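Local coordinates for protein PfkB family carbohydrate kinase (Listeria grayi DSM 20601, PDB 4GM6) that probably phosphorylates a sugar or sugar acid as a carbohydrate kinase of the PfkB family, at residues Thr73-Val78 against Ala100-Ala105; Thr160-Thr165 against Lys194-Glu199; Cys215-Met220 against Glu247-Thr252; Val313-Ala318 against Lys336-Phe341. One frame throughout, in Å; residues are numbered along the deposited sequence.

Contact 1: residues Thr73-Val78 against Ala100-Ala105; sequences TRIATV and AFVVEA
Arg74 and Phe101 lie side by side and point the same way, at the start of a pairing that closes into strand contact further on. In Arg74, CB carries CG between the backbone N and the carbonyl carbon (chi1 72°). CD then comes to 4.0 Å from Phe101 CE2, approaching the ring obliquely. Beyond it the chain bends, and the guanidinium plane stays within 25° of the ring plane, with Phe101 CE2 over one of its faces. At the tip, NH1 is hydrogen-bonded to the carbonyl oxygens of Leu147 and Lys149, which hold the guanidinium in place. Next to this pair a water sits between the two backbones. Water 1 accepts from Phe101 N at 3.0 Å; its other bond, to Ile75 O, is unusually short and so doubtful. Strand 73-79, helix 83-94 and strand 97-104 form a beta-alpha-beta unit, and the strands meet here in parallel at one border of the large central sheet. The direct backbone hydrogen bond between the segments runs from Val103 N to Thr77 O, 2.8 Å long and with an N-H...O angle of 164°. Val78 CA lies 3.1 Å from Val103 O in a CA-H...O contact. On one face of the sheet, Thr77 CG2 meets Val102 CG2 at 3.8 Å. Thr77 OG1 is instead hydrogen-bonded to Gly31 O. On the other face, Val78 CG2 approaches Val103 CB at 4.3 Å, while Val78 CG1 reaches Ala105 CB at the same distance. Helix 133-136 covers Val78 through Ser133 and Phe134.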
loop_
_atom_site.group_PDB
_atom_site.type_symbol
_atom_site.label_atom_id
_atom_site.label_comp_id
_atom_site.label_asym_id
_atom_site.label_seq_id
_atom_site.Cartn_x
_atom_site.Cartn_y
_atom_site.Cartn_z
ATOM N N THR C 73 -23.264 26.156 5.188
ATOM C CA THR C 73 -23.289 26.302 3.742
ATOM C C THR C 73 -24.241 25.295 3.105
ATOM O O THR C 73 -24.605 24.282 3.723
ATOM C CB THR C 73 -21.882 26.115 3.133
ATOM O OG1 THR C 73 -21.342 24.853 3.546
ATOM C CG2 THR C 73 -20.948 27.238 3.573
ATOM N N ARG C 74 -24.630 25.583 1.868
ATOM C CA ARG C 74 -25.512 24.728 1.094
ATOM C C ARG C 74 -25.119 24.867 -0.369
ATOM O O ARG C 74 -24.544 25.885 -0.781
ATOM C CB ARG C 74 -26.959 25.174 1.263
ATOM C CG ARG C 74 -27.259 26.485 0.555
ATOM C CD ARG C 74 -28.658 26.973 0.869
ATOM N NE ARG C 74 -28.936 26.970 2.306
ATOM C CZ ARG C 74 -29.874 27.712 2.889
ATOM N NH1 ARG C 74 -30.624 28.537 2.170
ATOM N NH2 ARG C 74 -30.055 27.642 4.201
ATOM N N ILE C 75 -25.436 23.855 -1.164
ATOM C CA ILE C 75 -25.014 23.868 -2.554
ATOM C C ILE C 75 -26.083 23.326 -3.479
ATOM O O ILE C 75 -26.607 22.220 -3.278
ATOM C CB ILE C 75 -23.717 23.059 -2.767
ATOM C CG1 ILE C 75 -23.159 23.293 -4.177
ATOM C CG2 ILE C 75 -23.960 21.570 -2.551
ATOM C CD1 ILE C 75 -21.852 22.571 -4.454
ATOM N N ALA C 76 -26.402 24.120 -4.492
ATOM C CA ALA C 76 -27.275 23.674 -5.567
ATOM C C ALA C 76 -26.421 22.858 -6.548
ATOM O O ALA C 76 -25.533 23.400 -7.207
ATOM C CB ALA C 76 -27.917 24.869 -6.255
ATOM N N THR C 77 -26.666 21.553 -6.624
ATOM C CA THR C 77 -25.897 20.708 -7.529
ATOM C C THR C 77 -26.687 19.476 -8.005
ATOM O O THR C 77 -27.799 19.227 -7.539
ATOM C CB THR C 77 -24.565 20.274 -6.891
ATOM O OG1 THR C 77 -23.615 19.986 -7.923
ATOM C CG2 THR C 77 -24.773 19.038 -6.012
ATOM N N VAL C 78 -26.109 18.720 -8.940
ATOM C CA VAL C 78 -26.772 17.539 -9.486
ATOM C C VAL C 78 -25.826 16.348 -9.520
ATOM O O VAL C 78 -24.684 16.473 -9.980
ATOM C CB VAL C 78 -27.260 17.770 -10.927
ATOM C CG1 VAL C 78 -27.929 16.507 -11.463
ATOM C CG2 VAL C 78 -28.201 18.969 -10.996
ATOM N N ALA C 100 -29.667 19.464 1.153
ATOM C CA ALA C 100 -31.081 19.590 0.800
ATOM C C ALA C 100 -31.330 20.012 -0.655
ATOM O O ALA C 100 -32.407 19.771 -1.195
ATOM C CB ALA C 100 -31.795 20.555 1.752
ATOM N N PHE C 101 -30.359 20.666 -1.284
ATOM C CA PHE C 101 -30.568 21.171 -2.641
ATOM C C PHE C 101 -29.757 20.408 -3.690
ATOM O O PHE C 101 -29.587 20.876 -4.816
ATOM C CB PHE C 101 -30.317 22.691 -2.714
ATOM C CG PHE C 101 -31.229 23.499 -1.822
ATOM C CD1 PHE C 101 -32.409 24.041 -2.316
ATOM C CD2 PHE C 101 -30.916 23.704 -0.485
ATOM C CE1 PHE C 101 -33.251 24.771 -1.499
ATOM C CE2 PHE C 101 -31.758 24.430 0.340
ATOM C CZ PHE C 101 -32.926 24.969 -0.169
ATOM N N VAL C 102 -29.259 19.233 -3.310
ATOM C CA VAL C 102 -28.618 18.338 -4.252
ATOM C C VAL C 102 -29.748 17.631 -4.988
ATOM O O VAL C 102 -30.682 17.125 -4.363
ATOM C CB VAL C 102 -27.722 17.284 -3.546
ATOM C CG1 VAL C 102 -27.218 16.235 -4.533
ATOM C CG2 VAL C 102 -26.540 17.950 -2.835
ATOM N N VAL C 103 -29.680 17.614 -6.313
ATOM C CA VAL C 103 -30.724 16.973 -7.114
ATOM C C VAL C 103 -30.160 15.717 -7.778
ATOM O O VAL C 103 -29.048 15.744 -8.324
ATOM C CB VAL C 103 -31.277 17.920 -8.194
ATOM C CG1 VAL C 103 -32.221 17.166 -9.118
ATOM C CG2 VAL C 103 -31.991 19.112 -7.560
ATOM N N GLU C 104 -30.911 14.618 -7.712
ATOM C CA GLU C 104 -30.473 13.351 -8.311
ATOM C C GLU C 104 -31.039 13.216 -9.723
ATOM O O GLU C 104 -32.241 13.262 -9.908
ATOM C CB GLU C 104 -30.952 12.161 -7.476
ATOM C CG GLU C 104 -30.538 12.184 -6.016
ATOM C CD GLU C 104 -30.471 10.788 -5.414
ATOM O OE1 GLU C 104 -31.465 10.050 -5.498
ATOM O OE2 GLU C 104 -29.419 10.423 -4.855
ATOM N N ALA C 105 -30.178 13.052 -10.718
ATOM C CA ALA C 105 -30.654 12.864 -12.088
ATOM C C ALA C 105 -29.507 12.499 -13.025
ATOM O O ALA C 105 -28.330 12.625 -12.658
ATOM C CB ALA C 105 -31.367 14.114 -12.581
HETATM O O HOH W 1 -27.533 21.730 -1.057
#

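Contact 2: residues Thr160-Thr165 against Lys194-Glu199; sequences TIALST and KLWELE
Leu195 is the first residue of segment 194-199 to touch the other segment. Both of its methyls touch Leu163 CD2, and CD1 also reaches Ala162. Leu195 CD1 lies 3.9 Å from Ala162 CB. Leu195 CD2 meets Leu163 CD2 at 4.1 Å. Trp196 follows and carries the other half of the contact. Its indole lies broadside to the turn, with Ala162 CB over the centre of the ring system. This is a CH-pi contact: the methyl carbon is 3.4 Å from the centroid of the six-membered ring and 9° off its normal. CE2 is the ring atom closest to that methyl. At the far end of the indole, Trp196 CH2 meets Ile161 CG1 obliquely at 4.1 Å. The Trp196 ring also meets that of Tyr191, and it packs on Ala201 and Ala204 of helix 198-208. The contact is wholly apolar and lies near the surface. In this ribokinase-like alpha/beta fold it joins two connections that follow strands of the main sheet: the loop leading into helix 198-208 packs on the short, weakly bonded helix after strand 153-157.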
loop_
_atom_site.group_PDB
_atom_site.type_symbol
_atom_site.label_atom_id
_atom_site.label_comp_id
_atom_site.label_asym_id
_atom_site.label_seq_id
_atom_site.Cartn_x
_atom_site.Cartn_y
_atom_site.Cartn_z
ATOM N N THR C 160 -18.843 26.695 -13.887
ATOM C CA THR C 160 -20.243 26.338 -14.023
ATOM C C THR C 160 -20.911 26.991 -15.234
ATOM O O THR C 160 -21.596 26.330 -16.012
ATOM C CB THR C 160 -20.993 26.703 -12.741
ATOM O OG1 THR C 160 -20.491 25.876 -11.687
ATOM C CG2 THR C 160 -22.481 26.478 -12.907
ATOM N N ILE C 161 -20.708 28.289 -15.410
ATOM C CA ILE C 161 -21.395 28.990 -16.495
ATOM C C ILE C 161 -20.884 28.560 -17.873
ATOM O O ILE C 161 -21.540 28.790 -18.881
ATOM C CB ILE C 161 -21.288 30.515 -16.344
ATOM C CG1 ILE C 161 -19.817 30.937 -16.270
ATOM C CG2 ILE C 161 -22.052 30.966 -15.113
ATOM C CD1 ILE C 161 -19.582 32.426 -16.393
ATOM N N ALA C 162 -19.719 27.923 -17.907
ATOM C CA ALA C 162 -19.135 27.437 -19.158
ATOM C C ALA C 162 -19.721 26.086 -19.588
ATOM O O ALA C 162 -19.561 25.665 -20.737
ATOM C CB ALA C 162 -17.614 27.322 -19.021
ATOM N N LEU C 163 -20.392 25.402 -18.670
ATOM C CA LEU C 163 -20.783 24.022 -18.940
ATOM C C LEU C 163 -21.911 23.921 -19.960
ATOM O O LEU C 163 -21.954 22.997 -20.776
ATOM C CB LEU C 163 -21.125 23.287 -17.638
ATOM C CG LEU C 163 -19.932 23.035 -16.700
ATOM C CD1 LEU C 163 -20.354 22.283 -15.446
ATOM C CD2 LEU C 163 -18.815 22.281 -17.410
ATOM N N SER C 164 -22.821 24.881 -19.932
ATOM C CA SER C 164 -23.907 24.884 -20.891
ATOM C C SER C 164 -24.620 26.227 -20.879
ATOM O O SER C 164 -24.487 27.008 -19.941
ATOM C CB SER C 164 -24.897 23.767 -20.566
ATOM O OG SER C 164 -25.634 24.100 -19.406
ATOM N N THR C 165 -25.383 26.498 -21.925
ATOM C CA THR C 165 -26.098 27.756 -21.993
ATOM C C THR C 165 -27.199 27.748 -20.929
ATOM O O THR C 165 -27.537 28.785 -20.355
ATOM C CB THR C 165 -26.677 28.008 -23.398
ATOM O OG1 THR C 165 -27.748 27.094 -23.644
ATOM C CG2 THR C 165 -25.594 27.816 -24.454
ATOM N N LYS C 194 -9.773 24.439 -21.303
ATOM C CA LYS C 194 -10.448 23.184 -21.642
ATOM C C LYS C 194 -11.948 23.330 -21.898
ATOM O O LYS C 194 -12.514 22.581 -22.691
ATOM C CB LYS C 194 -10.210 22.135 -20.546
ATOM C CG LYS C 194 -8.997 21.239 -20.771
ATOM C CD LYS C 194 -7.691 22.022 -20.840
ATOM C CE LYS C 194 -6.481 21.095 -20.890
ATOM N NZ LYS C 194 -6.489 20.084 -19.788
ATOM N N LEU C 195 -12.593 24.284 -21.233
ATOM C CA LEU C 195 -14.056 24.386 -21.300
ATOM C C LEU C 195 -14.602 25.234 -22.432
ATOM O O LEU C 195 -15.726 25.002 -22.882
ATOM C CB LEU C 195 -14.643 24.874 -19.971
ATOM C CG LEU C 195 -14.598 23.883 -18.806
ATOM C CD1 LEU C 195 -15.350 24.437 -17.605
ATOM C CD2 LEU C 195 -15.184 22.548 -19.237
ATOM N N TRP C 196 -13.878 26.292 -22.807
ATOM C CA TRP C 196 -14.336 27.204 -23.865
ATOM C C TRP C 196 -13.309 28.184 -24.444
ATOM O O TRP C 196 -12.266 28.429 -23.858
ATOM C CB TRP C 196 -15.567 27.950 -23.410
ATOM C CG TRP C 196 -15.363 28.632 -22.140
ATOM C CD1 TRP C 196 -14.251 28.605 -21.373
ATOM C CD2 TRP C 196 -16.306 29.438 -21.456
ATOM N NE1 TRP C 196 -14.439 29.357 -20.253
ATOM C CE2 TRP C 196 -15.701 29.872 -20.278
ATOM C CE3 TRP C 196 -17.611 29.827 -21.725
ATOM C CZ2 TRP C 196 -16.346 30.677 -19.381
ATOM C CZ3 TRP C 196 -18.245 30.619 -20.837
ATOM C CH2 TRP C 196 -17.621 31.043 -19.678
ATOM N N GLU C 197 -13.642 28.732 -25.611
ATOM C CA GLU C 197 -12.806 29.712 -26.296
ATOM C C GLU C 197 -12.846 31.028 -25.529
ATOM O O GLU C 197 -13.830 31.322 -24.850
ATOM C CB GLU C 197 -13.287 29.920 -27.732
ATOM C CG GLU C 197 -13.266 28.660 -28.582
ATOM C CD GLU C 197 -13.753 28.905 -29.996
ATOM O OE1 GLU C 197 -13.784 27.941 -30.791
ATOM O OE2 GLU C 197 -14.105 30.060 -30.315
ATOM N N LEU C 198 -11.781 31.817 -25.626
ATOM C CA LEU C 198 -11.728 33.071 -24.899
ATOM C C LEU C 198 -12.877 33.987 -25.261
ATOM O O LEU C 198 -13.509 34.575 -24.389
ATOM C CB LEU C 198 -10.435 33.795 -25.225
ATOM C CG LEU C 198 -9.134 33.231 -24.683
ATOM C CD1 LEU C 198 -7.950 33.726 -25.481
ATOM C CD2 LEU C 198 -8.963 33.561 -23.217
ATOM N N GLU C 199 -13.172 34.093 -26.547
ATOM C CA GLU C 199 -14.219 35.001 -26.976
ATOM C C GLU C 199 -15.587 34.640 -26.458
ATOM O O GLU C 199 -16.345 35.515 -26.060
ATOM C CB GLU C 199 -14.223 35.177 -28.490
ATOM C CG GLU C 199 -13.157 36.153 -29.013
ATOM C CD GLU C 199 -13.405 37.608 -28.606
ATOM O OE1 GLU C 199 -14.476 37.929 -28.052
ATOM O OE2 GLU C 199 -12.515 38.433 -28.838
#

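Contact 3: residues Cys215-Met220 against Glu247-Thr252; sequences CSAGQM and ELFYAT
This contact is a parallel strand pairing inside the main sheet of the PfkB (ribokinase-like) fold, where strand 214-216 runs beside strand 248-256. Two backbone hydrogen bonds fix it. Cys215 N donates to Leu248 O at 2.9 Å. Tyr250 N donates back to Cys215 O at the same length. After Ser216 the first chain turns away toward helix 219-225, and the next bond, from Ala217 N to Tyr250 O, is weak and bent. Over residues 215-218 and 248-251 the two chains diverge by 41°. Cys215 and Phe249 point to one face of the sheet. Cys215 CB comes obliquely to the ring, 3.5 Å from Phe249 CD1. Cys215 SG lies at the edge of the Phe249 ring, 5.1 Å from its centroid, a sulfur-aromatic contact. Ala217 CB also approaches this ring, and Tyr236 and Met239 of helix 235-242 pack on Phe249. Ser216 and Tyr250 occupy the other face. Tyr250 CG sits between its backbone N and carbonyl carbon (chi1 58°), and this turns the phenol back across the neighbouring strand. Helix 291-304 covers the same residue through Tyr295 and Thr296. Further along, Ala251 CB packs on Ala217 O, an oxygen that accepts a hydrogen bond from Tyr236 OH. Gly218 is the N-cap residue of helix 219-225. Ser216 CB lies over one face of the Tyr250 ring, 3.8 Å from its centroid and offset toward the rim, with Tyr250 CE2 the nearest ring atom.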
loop_
_atom_site.group_PDB
_atom_site.type_symbol
_atom_site.label_atom_id
_atom_site.label_comp_id
_atom_site.label_asym_id
_atom_site.label_seq_id
_atom_site.Cartn_x
_atom_site.Cartn_y
_atom_site.Cartn_z
ATOM N N CYS C 215 -15.080 39.898 -6.693
ATOM C CA CYS C 215 -14.574 39.173 -7.859
ATOM C C CYS C 215 -13.182 38.596 -7.648
ATOM O O CYS C 215 -12.252 39.322 -7.315
ATOM C CB CYS C 215 -14.551 40.098 -9.088
ATOM S SG CYS C 215 -14.150 39.258 -10.650
ATOM N N SER C 216 -13.034 37.288 -7.855
ATOM C CA SER C 216 -11.709 36.711 -7.915
ATOM C C SER C 216 -11.148 36.825 -9.328
ATOM O O SER C 216 -11.539 36.075 -10.226
ATOM C CB SER C 216 -11.703 35.258 -7.458
ATOM O OG SER C 216 -10.372 34.794 -7.455
ATOM N N ALA C 217 -10.252 37.789 -9.530
ATOM C CA ALA C 217 -9.694 38.024 -10.857
ATOM C C ALA C 217 -8.240 38.451 -10.762
ATOM O O ALA C 217 -7.880 39.269 -9.907
ATOM C CB ALA C 217 -10.518 39.063 -11.618
ATOM N N GLY C 218 -7.408 37.863 -11.622
ATOM C CA GLY C 218 -5.994 38.217 -11.703
ATOM C C GLY C 218 -5.714 39.090 -12.914
ATOM O O GLY C 218 -6.633 39.473 -13.644
ATOM N N GLN C 219 -4.443 39.398 -13.149
ATOM C CA GLN C 219 -4.093 40.234 -14.285
ATOM C C GLN C 219 -4.368 39.541 -15.619
ATOM O O GLN C 219 -4.657 40.204 -16.612
ATOM C CB GLN C 219 -2.636 40.694 -14.223
ATOM C CG GLN C 219 -2.366 41.877 -15.142
ATOM C CD GLN C 219 -0.899 42.043 -15.488
ATOM O OE1 GLN C 219 -0.475 43.099 -15.971
ATOM N NE2 GLN C 219 -0.115 40.996 -15.248
ATOM N N MET C 220 -4.272 38.211 -15.645
ATOM C CA MET C 220 -4.592 37.461 -16.861
ATOM C C MET C 220 -6.035 37.751 -17.244
ATOM O O MET C 220 -6.347 38.051 -18.401
ATOM C CB MET C 220 -4.405 35.960 -16.652
ATOM C CG MET C 220 -3.212 35.590 -15.783
ATOM S SD MET C 220 -3.469 35.919 -14.024
ATOM C CE MET C 220 -4.214 34.377 -13.476
ATOM N N GLU C 247 -17.157 45.810 -5.709
ATOM C CA GLU C 247 -16.624 46.350 -4.445
ATOM C C GLU C 247 -15.160 45.903 -4.125
ATOM O O GLU C 247 -14.312 46.718 -3.766
ATOM C CB GLU C 247 -17.583 45.972 -3.317
ATOM C CG GLU C 247 -17.180 46.434 -1.924
ATOM C CD GLU C 247 -18.193 46.002 -0.881
ATOM O OE1 GLU C 247 -17.873 46.087 0.340
ATOM O OE2 GLU C 247 -19.299 45.555 -1.283
ATOM N N LEU C 248 -14.848 44.616 -4.254
ATOM C CA LEU C 248 -13.433 44.187 -4.098
ATOM C C LEU C 248 -13.036 43.010 -4.962
ATOM O O LEU C 248 -13.856 42.131 -5.212
ATOM C CB LEU C 248 -13.041 43.941 -2.631
ATOM C CG LEU C 248 -13.615 42.756 -1.860
ATOM C CD1 LEU C 248 -12.771 42.518 -0.618
ATOM C CD2 LEU C 248 -15.062 43.018 -1.471
ATOM N N PHE C 249 -11.785 43.057 -5.445
ATOM C CA PHE C 249 -11.194 41.955 -6.187
ATOM C C PHE C 249 -10.246 41.219 -5.260
ATOM O O PHE C 249 -9.758 41.786 -4.283
ATOM C CB PHE C 249 -10.415 42.457 -7.405
ATOM C CG PHE C 249 -11.262 43.140 -8.444
ATOM C CD1 PHE C 249 -11.912 42.403 -9.427
ATOM C CD2 PHE C 249 -11.398 44.520 -8.449
ATOM C CE1 PHE C 249 -12.683 43.028 -10.393
ATOM C CE2 PHE C 249 -12.172 45.154 -9.409
ATOM C CZ PHE C 249 -12.819 44.409 -10.382
ATOM N N TYR C 250 -9.979 39.951 -5.559
ATOM C CA TYR C 250 -9.000 39.199 -4.781
ATOM C C TYR C 250 -8.412 38.096 -5.636
ATOM O O TYR C 250 -9.080 37.572 -6.520
ATOM C CB TYR C 250 -9.636 38.612 -3.518
ATOM C CG TYR C 250 -10.815 37.696 -3.778
ATOM C CD1 TYR C 250 -12.075 38.217 -4.050
ATOM C CD2 TYR C 250 -10.676 36.313 -3.727
ATOM C CE1 TYR C 250 -13.161 37.389 -4.284
ATOM C CE2 TYR C 250 -11.756 35.472 -3.955
ATOM C CZ TYR C 250 -12.996 36.017 -4.233
ATOM O OH TYR C 250 -14.076 35.190 -4.465
ATOM N N ALA C 251 -7.158 37.746 -5.366
ATOM C CA ALA C 251 -6.489 36.687 -6.092
ATOM C C ALA C 251 -5.157 36.417 -5.430
ATOM O O ALA C 251 -4.738 37.164 -4.542
ATOM C CB ALA C 251 -6.281 37.090 -7.545
ATOM N N THR C 252 -4.491 35.349 -5.855
ATOM C CA THR C 252 -3.124 35.123 -5.413
ATOM C C THR C 252 -2.175 35.423 -6.557
ATOM O O THR C 252 -2.520 35.272 -7.719
ATOM C CB THR C 252 -2.907 33.678 -4.945
ATOM O OG1 THR C 252 -3.390 32.786 -5.947
ATOM C CG2 THR C 252 -3.647 33.414 -3.655
#

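Contact 4: residues Val313-Ala318 against Lys336-Phe341; sequences VKFATA and KTIADF
Phe315 lays one face of its ring against the CG2 methyl of Ile338, and the two side chains cross at about a right angle. The methyl carbon stands 3.7 Å from the ring centroid and 25° off the normal, a CH-pi contact displaced toward the rim. The closest ring atom is Phe315 CE2, at 3.3 Å from Ile338 CG2, so the fit is tight. With CG anti to the backbone N (chi1 178°), the phenyl group extends toward helix 335-344. Phe315 CE2 also comes to 4.3 Å from Ala339 CB. About one turn further along helix 309-323, Ala318 packs beside Ile338. Ala318 CB is 4.3 Å from Ile338 CG2 and 3.9 Å from Phe341 CD2. This second ring is met at its edge, near its plane, and not over a face. The segment axes are 8.8 Å apart at closest approach and their directions differ by 108°. The helices therefore cross steeply, and the touching side chains are gathered near the crossing. Around it, Trp307 meets the Phe315 ring edge-to-face. Phe341 also packs on Leu120 of the second subunit, so the C-terminal helix reaches the subunit interface. The side chains joining the two helices are all apolar, which implies that shape fit and burial hold this crossing together.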
loop_
_atom_site.group_PDB
_atom_site.type_symbol
_atom_site.label_atom_id
_atom_site.label_comp_id
_atom_site.label_asym_id
_atom_site.label_seq_id
_atom_site.Cartn_x
_atom_site.Cartn_y
_atom_site.Cartn_z
ATOM N N VAL C 313 -6.677 39.411 3.933
ATOM C CA VAL C 313 -5.638 38.998 2.989
ATOM C C VAL C 313 -4.533 38.166 3.662
ATOM O O VAL C 313 -3.978 37.252 3.051
ATOM C CB VAL C 313 -5.026 40.196 2.240
ATOM C CG1 VAL C 313 -4.056 40.963 3.135
ATOM C CG2 VAL C 313 -4.339 39.731 0.961
ATOM N N LYS C 314 -4.221 38.460 4.919
ATOM C CA LYS C 314 -3.163 37.722 5.589
ATOM C C LYS C 314 -3.639 36.333 5.967
ATOM O O LYS C 314 -2.933 35.338 5.766
ATOM C CB LYS C 314 -2.664 38.463 6.830
ATOM C CG LYS C 314 -1.436 37.799 7.439
ATOM C CD LYS C 314 -0.705 38.743 8.389
ATOM C CE LYS C 314 -1.454 38.919 9.699
ATOM N NZ LYS C 314 -0.632 39.667 10.696
ATOM N N PHE C 315 -4.849 36.273 6.505
ATOM C CA PHE C 315 -5.446 35.013 6.905
ATOM C C PHE C 315 -5.636 34.096 5.702
ATOM O O PHE C 315 -5.291 32.901 5.748
ATOM C CB PHE C 315 -6.794 35.289 7.577
ATOM C CG PHE C 315 -7.527 34.044 8.005
ATOM C CD1 PHE C 315 -8.518 33.501 7.209
ATOM C CD2 PHE C 315 -7.236 33.432 9.213
ATOM C CE1 PHE C 315 -9.200 32.362 7.598
ATOM C CE2 PHE C 315 -7.919 32.300 9.616
ATOM C CZ PHE C 315 -8.902 31.764 8.803
ATOM N N ALA C 316 -6.186 34.653 4.624
ATOM C CA ALA C 316 -6.534 33.861 3.447
ATOM C C ALA C 316 -5.303 33.323 2.731
ATOM O O ALA C 316 -5.307 32.192 2.263
ATOM C CB ALA C 316 -7.394 34.656 2.485
ATOM N N THR C 317 -4.251 34.131 2.628
ATOM C CA THR C 317 -3.029 33.637 2.012
ATOM C C THR C 317 -2.425 32.497 2.842
ATOM O O THR C 317 -1.890 31.538 2.288
ATOM C CB THR C 317 -1.996 34.756 1.799
ATOM O OG1 THR C 317 -2.625 35.850 1.116
ATOM C CG2 THR C 317 -0.828 34.240 0.970
ATOM N N ALA C 318 -2.523 32.596 4.167
ATOM C CA ALA C 318 -2.045 31.531 5.042
ATOM C C ALA C 318 -2.855 30.257 4.845
ATOM O O ALA C 318 -2.308 29.151 4.807
ATOM C CB ALA C 318 -2.097 31.976 6.493
ATOM N N LYS C 336 -8.452 28.612 14.045
ATOM C CA LYS C 336 -7.376 28.863 15.008
ATOM C C LYS C 336 -6.022 28.399 14.457
ATOM O O LYS C 336 -5.015 29.104 14.554
ATOM C CB LYS C 336 -7.710 28.176 16.335
ATOM C CG LYS C 336 -6.518 27.681 17.125
ATOM C CD LYS C 336 -6.231 28.591 18.294
ATOM C CE LYS C 336 -5.185 27.975 19.205
ATOM N NZ LYS C 336 -4.696 28.991 20.168
ATOM N N THR C 337 -6.009 27.216 13.857
ATOM C CA THR C 337 -4.802 26.684 13.258
ATOM C C THR C 337 -4.273 27.620 12.179
ATOM O O THR C 337 -3.080 27.898 12.111
ATOM C CB THR C 337 -5.067 25.312 12.635
ATOM O OG1 THR C 337 -5.521 24.416 13.655
ATOM C CG2 THR C 337 -3.808 24.768 11.998
ATOM N N ILE C 338 -5.170 28.112 11.336
ATOM C CA ILE C 338 -4.800 29.030 10.263
ATOM C C ILE C 338 -4.320 30.370 10.819
ATOM O O ILE C 338 -3.271 30.890 10.417
ATOM C CB ILE C 338 -5.988 29.244 9.297
ATOM C CG1 ILE C 338 -6.373 27.912 8.624
ATOM C CG2 ILE C 338 -5.645 30.279 8.238
ATOM C CD1 ILE C 338 -7.722 27.953 7.925
ATOM N N ALA C 339 -5.075 30.917 11.767
ATOM C CA ALA C 339 -4.713 32.180 12.396
ATOM C C ALA C 339 -3.361 32.092 13.114
ATOM O O ALA C 339 -2.558 33.032 13.054
ATOM C CB ALA C 339 -5.811 32.645 13.348
ATOM N N ASP C 340 -3.098 30.972 13.783
ATOM C CA ASP C 340 -1.830 30.822 14.490
ATOM C C ASP C 340 -0.685 30.783 13.481
ATOM O O ASP C 340 0.356 31.396 13.686
ATOM C CB ASP C 340 -1.811 29.558 15.349
ATOM C CG ASP C 340 -2.622 29.701 16.626
ATOM O OD1 ASP C 340 -2.919 30.841 17.038
ATOM O OD2 ASP C 340 -2.954 28.660 17.231
ATOM N N PHE C 341 -0.886 30.086 12.371
ATOM C CA PHE C 341 0.166 30.035 11.370
ATOM C C PHE C 341 0.441 31.425 10.818
ATOM O O PHE C 341 1.595 31.841 10.693
ATOM C CB PHE C 341 -0.174 29.087 10.225
ATOM C CG PHE C 341 0.865 29.088 9.136
ATOM C CD1 PHE C 341 2.159 28.665 9.398
ATOM C CD2 PHE C 341 0.560 29.548 7.874
ATOM C CE1 PHE C 341 3.125 28.686 8.407
ATOM C CE2 PHE C 341 1.519 29.571 6.874
ATOM C CZ PHE C 341 2.801 29.146 7.143
#

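In the fold
Contacts 1 and 3 belong to the same sheet but lie on opposite sides of the chain's centre, with their own centres 27 Å apart. Contact 1 includes one of its two outermost strands, 97-104; contact 3 lies further in, where strand 214-216 meets strand 248-256. Contact 2 has its centre 21 Å from that of contact 1 and 19 Å from that of contact 3. Helix 198-208 leads from contact 2 into strand 214-216 of contact 3. Phe134 packs on both Thr77 of contact 1 and Leu163 of contact 2. Contact 4 comes within about 5 Å of contact 3 at the nearest atoms, and Tyr295 packs on residues of both.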